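Local coordinates for flavin reductase domain protein (Arthrobacter sp., PDB 2QCK) that probably binds FMN and may act as a flavin reductase, at residues I26-Y31 with E107-K112; G74-G79 with K112-W117. All coordinates share one frame; numbering follows the deposited sequence.

Contact 1 (I26-Y31 with E107-K112); sequences IITVNY and EVPILK
Thr28 and Asn30, two residues apart on strand 22-31, each give a side-chain hydrogen bond to a backbone carbonyl of 107-112. The first is the shorter. Thr28 OG1 donates to Pro109 O at 2.6 Å and lies in the carbonyl plane. The hydroxyl is flanked by both the N and the C of its own backbone, which turns it to the proline carbonyl and puts CG2 beside the backbone N. From there CG2 comes within 4.2 Å of Leu111 CG, and the two side chains run antiparallel past one another. Val108 CG1 meets the same hydroxyl from another residue, with its side chain roughly perpendicular to that of Thr28.

Asn30 ND2 donates to Glu107 O at 2.8 Å, with an angle of 164° at the hydrogen. The acceptor lies in the amide plane, and the N-H meets a lone pair of the carbonyl. Asn30 CG is anti to the backbone N (chi1 -172°), and this carries the amide out to the Glu107 carbonyl. On its other branch, OD1 receives a weak hydrogen bond from Gly33 N, so both ends of the amide have a partner.

Between these two bonds the Pro109 ring lies against the strand backbone, with CD 3.8 Å from Val29 C. At the far end Leu111 CD1 touches Ile26 CD1 at 3.7 Å, one side chain set crosswise to the other. The short axes run roughly antiparallel, at 151°, with 6.8 Å between them. Side chains, not backbone-to-backbone bonds, join the two segments; 109-111 pairs with 101-103. This is a two-stranded antiparallel hairpin packed over one face of the main antiparallel sheet, consistent with the split beta-barrel of the FMN-binding clan.

Contact 2 (G74-G79 with K112-W117); sequences GVHMLG and KDVAGW
Strands 72-77 and 116-127 are antiparallel neighbours in the main sheet of the flavin reductase-like domain, and this contact is the end of their pairing. Met77 is held through its backbone from two residues. Its N donates to Gly116 O at 3.0 Å, and its O accepts from Ala115 N. The second bond is more bent, 137° at the hydrogen, and its donor is tilted from the carbonyl plane where the chain turns into the strand.

His76 and Trp117 form a non-hydrogen-bonded pair, and their side chains share one face of the sheet. Trp117 CB sits over a face of the imidazole, 4.1 Å from the ring centroid, in a CH-pi contact. The indole CG is close to both the N and the C of its own residue (chi1 53°). The indole therefore leads away from 74-79, and the two rings meet obliquely, with planes at 47°. Val114 CG2 comes to the edge of the imidazole, in its plane, 3.8 Å from His76 CD2. The other methyl, CG1, packs on Leu78 CD2 at 3.8 Å.

The ring's polar side is also held: ND1 is hydrogen-bonded to Ile26 O on strand 22-31. A leucine here has no ND1 and no flat ring, and would probably leave Ile26 O without its side-chain donor and Trp117 CB without a ring face to lie on.

On the opposite face of the sheet Met77 CB, of a selenomethionine, touches Ala115 CB at 4.1 Å. Met16 of the second subunit packs on both residues, so this side belongs to the dimer interface. The arrangement is that of two neighbouring antiparallel strands inside the main sheet, at the point where 116-127 begins.

How the contacts relate
Contacts 1 and 2 sit side by side, with centres 11 Å apart. Strands 22-31 and 72-77 are sheet neighbours and join them through the backbone: Ile26 O lies 2.7 Å from His76 N, and Thr28 N lies 2.9 Å from Gly74 O, both probable hydrogen bonds. His76 is one side-chain link. Its NE2 packs 3.0 Å from Leu111 N, so the imidazole lies between the sheet and the 109-111 strand. Lys112 belongs to both contacts, and the chain passes through it from strand 109-111 to strand 116-127.

Contact 1 (I26-Y31 with E107-K112)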
# COMPACT_ATOMS: atom_id res chain seq x y z
N ILE A 26 8.33 7.12 5.36
CA ILE A 26 8.04 8.44 5.93
C ILE A 26 8.01 9.50 4.83
O ILE A 26 8.89 9.54 3.93
CB ILE A 26 9.04 8.90 7.03
CG1 ILE A 26 9.00 7.93 8.23
CG2 ILE A 26 8.65 10.30 7.43
CD1 ILE A 26 10.23 7.94 9.15
N ILE A 27 6.97 10.34 4.89
CA ILE A 27 6.76 11.44 3.92
C ILE A 27 7.19 12.70 4.60
O ILE A 27 6.86 12.88 5.75
CB ILE A 27 5.28 11.56 3.51
CG1 ILE A 27 4.84 10.31 2.78
CG2 ILE A 27 5.02 12.85 2.63
CD1 ILE A 27 5.28 10.26 1.33
N THR A 28 7.91 13.55 3.89
CA THR A 28 8.38 14.85 4.45
C THR A 28 7.94 15.97 3.51
O THR A 28 7.79 15.75 2.32
CB THR A 28 9.87 14.86 4.60
OG1 THR A 28 10.48 14.57 3.30
CG2 THR A 28 10.27 13.86 5.71
N VAL A 29 7.62 17.14 4.06
CA VAL A 29 7.27 18.28 3.25
C VAL A 29 7.73 19.50 3.99
O VAL A 29 7.75 19.52 5.22
CB VAL A 29 5.79 18.33 2.95
CG1 VAL A 29 4.96 18.32 4.23
CG2 VAL A 29 5.45 19.54 2.06
N ASN A 30 8.17 20.48 3.23
CA ASN A 30 8.59 21.80 3.77
C ASN A 30 7.52 22.85 3.43
O ASN A 30 7.43 23.35 2.28
CB ASN A 30 9.94 22.14 3.14
CG ASN A 30 10.57 23.38 3.74
OD1 ASN A 30 9.93 24.17 4.45
ND2 ASN A 30 11.85 23.55 3.46
N TYR A 31 6.72 23.17 4.43
CA TYR A 31 5.63 24.10 4.27
C TYR A 31 6.11 25.50 4.61
O TYR A 31 6.15 25.89 5.78
CB TYR A 31 4.49 23.69 5.19
CG TYR A 31 3.20 24.43 4.99
CD1 TYR A 31 2.87 25.04 3.78
CD2 TYR A 31 2.27 24.46 6.02
CE1 TYR A 31 1.66 25.70 3.63
CE2 TYR A 31 1.08 25.09 5.88
CZ TYR A 31 0.76 25.71 4.70
OH TYR A 31 -0.47 26.35 4.61
N GLU A 107 14.43 21.96 -1.27
CA GLU A 107 14.25 22.25 0.16
C GLU A 107 13.36 21.20 0.84
O GLU A 107 12.75 21.48 1.87
CB GLU A 107 13.62 23.63 0.35
CG GLU A 107 14.37 24.74 -0.34
CD GLU A 107 15.40 25.35 0.56
OE1 GLU A 107 14.99 26.14 1.45
OE2 GLU A 107 16.60 25.04 0.41
N VAL A 108 13.27 20.02 0.26
CA VAL A 108 12.55 18.91 0.88
C VAL A 108 13.40 18.42 2.06
O VAL A 108 14.65 18.32 1.96
CB VAL A 108 12.31 17.77 -0.14
CG1 VAL A 108 11.66 16.52 0.55
CG2 VAL A 108 11.44 18.26 -1.30
N PRO A 109 12.74 18.13 3.21
CA PRO A 109 13.50 17.54 4.31
C PRO A 109 13.83 16.08 4.04
O PRO A 109 12.93 15.25 3.81
CB PRO A 109 12.55 17.68 5.50
CG PRO A 109 11.45 18.57 5.06
CD PRO A 109 11.34 18.33 3.60
N ILE A 110 15.12 15.80 4.04
CA ILE A 110 15.68 14.48 3.83
C ILE A 110 16.21 13.88 5.15
O ILE A 110 17.09 14.46 5.82
CB ILE A 110 16.77 14.46 2.69
CG1 ILE A 110 16.18 14.99 1.38
CG2 ILE A 110 17.27 13.01 2.48
CD1 ILE A 110 15.09 14.10 0.76
N LEU A 111 15.65 12.73 5.50
CA LEU A 111 16.00 12.00 6.68
C LEU A 111 17.20 11.14 6.39
O LEU A 111 17.23 10.43 5.40
CB LEU A 111 14.86 11.07 7.10
CG LEU A 111 13.47 11.65 7.28
CD1 LEU A 111 12.50 10.53 7.74
CD2 LEU A 111 13.52 12.84 8.22
N LYS A 112 18.17 11.21 7.30
CA LYS A 112 19.43 10.46 7.24
C LYS A 112 19.24 8.98 7.50
O LYS A 112 18.30 8.57 8.19
CB LYS A 112 20.37 10.99 8.30
CG LYS A 112 20.66 12.48 8.20
CD LYS A 112 21.53 12.95 9.37
CE LYS A 112 22.05 14.36 9.13
NZ LYS A 112 22.62 15.03 10.35

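Contact 2 (G74-G79 with K112-W117)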
# COMPACT_ATOMS: atom_id res chain seq x y z
N GLY A 74 9.12 14.46 -0.02
CA GLY A 74 10.03 13.32 -0.01
C GLY A 74 9.34 12.08 0.52
O GLY A 74 8.49 12.17 1.38
N VAL A 75 9.70 10.92 -0.02
CA VAL A 75 9.34 9.67 0.62
C VAL A 75 10.58 8.85 0.98
O VAL A 75 11.54 8.77 0.19
CB VAL A 75 8.30 8.82 -0.25
CG1 VAL A 75 8.90 8.35 -1.52
CG2 VAL A 75 7.76 7.65 0.57
N HIS A 76 10.57 8.27 2.18
CA HIS A 76 11.71 7.50 2.71
C HIS A 76 11.32 6.08 3.01
O HIS A 76 10.39 5.85 3.77
CB HIS A 76 12.25 8.12 3.97
CG HIS A 76 12.68 9.53 3.79
ND1 HIS A 76 11.77 10.56 3.64
CD2 HIS A 76 13.90 10.09 3.73
CE1 HIS A 76 12.42 11.70 3.52
NE2 HIS A 76 13.71 11.44 3.56
N MSE A 77 12.01 5.15 2.39
CA MSE A 77 11.83 3.71 2.69
C MSE A 77 12.73 3.41 3.88
O MSE A 77 13.84 3.94 3.99
CB MSE A 77 12.26 2.86 1.51
CG MSE A 77 11.20 2.77 0.44
SE MSE A 77 10.79 4.47 -0.48
CE MSE A 77 9.51 3.70 -1.82
N LEU A 78 12.21 2.58 4.78
CA LEU A 78 12.79 2.33 6.09
C LEU A 78 13.26 0.89 6.19
O LEU A 78 12.65 -0.02 5.64
CB LEU A 78 11.73 2.61 7.18
CG LEU A 78 11.22 4.05 7.27
CD1 LEU A 78 10.47 4.29 8.58
CD2 LEU A 78 12.36 5.06 7.16
N GLY A 79 14.38 0.70 6.87
CA GLY A 79 14.75 -0.64 7.30
C GLY A 79 14.56 -0.85 8.78
O GLY A 79 14.12 0.03 9.51
N LYS A 112 18.17 11.21 7.30
CA LYS A 112 19.43 10.46 7.24
C LYS A 112 19.24 8.98 7.50
O LYS A 112 18.30 8.57 8.19
CB LYS A 112 20.37 10.99 8.30
CG LYS A 112 20.66 12.48 8.20
CD LYS A 112 21.53 12.95 9.37
CE LYS A 112 22.05 14.36 9.13
NZ LYS A 112 22.62 15.03 10.35
N ASP A 113 20.14 8.19 6.94
CA ASP A 113 20.32 6.79 7.35
C ASP A 113 19.14 5.90 7.05
O ASP A 113 18.89 4.96 7.78
CB ASP A 113 20.61 6.68 8.86
CG ASP A 113 21.92 7.32 9.27
OD1 ASP A 113 22.92 7.14 8.55
OD2 ASP A 113 21.93 7.99 10.33
N VAL A 114 18.41 6.18 5.98
CA VAL A 114 17.22 5.37 5.61
C VAL A 114 17.63 4.43 4.47
O VAL A 114 18.77 4.53 3.97
CB VAL A 114 15.97 6.24 5.20
CG1 VAL A 114 15.48 7.08 6.38
CG2 VAL A 114 16.25 7.11 4.02
N ALA A 115 16.73 3.55 4.07
CA ALA A 115 17.00 2.60 2.98
C ALA A 115 17.17 3.29 1.61
O ALA A 115 17.84 2.79 0.70
CB ALA A 115 15.90 1.55 2.89
N GLY A 116 16.54 4.45 1.50
CA GLY A 116 16.68 5.34 0.38
C GLY A 116 15.49 6.26 0.37
O GLY A 116 14.55 6.08 1.15
N TRP A 117 15.56 7.28 -0.47
CA TRP A 117 14.46 8.22 -0.64
C TRP A 117 14.21 8.61 -2.09
O TRP A 117 15.09 8.46 -2.97
CB TRP A 117 14.71 9.48 0.19
CG TRP A 117 16.04 10.12 -0.05
CD1 TRP A 117 17.17 9.93 0.67
CD2 TRP A 117 16.37 11.04 -1.09
NE1 TRP A 117 18.20 10.69 0.15
CE2 TRP A 117 17.73 11.38 -0.93
CE3 TRP A 117 15.65 11.63 -2.13
CZ2 TRP A 117 18.38 12.25 -1.78
CZ3 TRP A 117 16.30 12.48 -2.97
CH2 TRP A 117 17.65 12.80 -2.79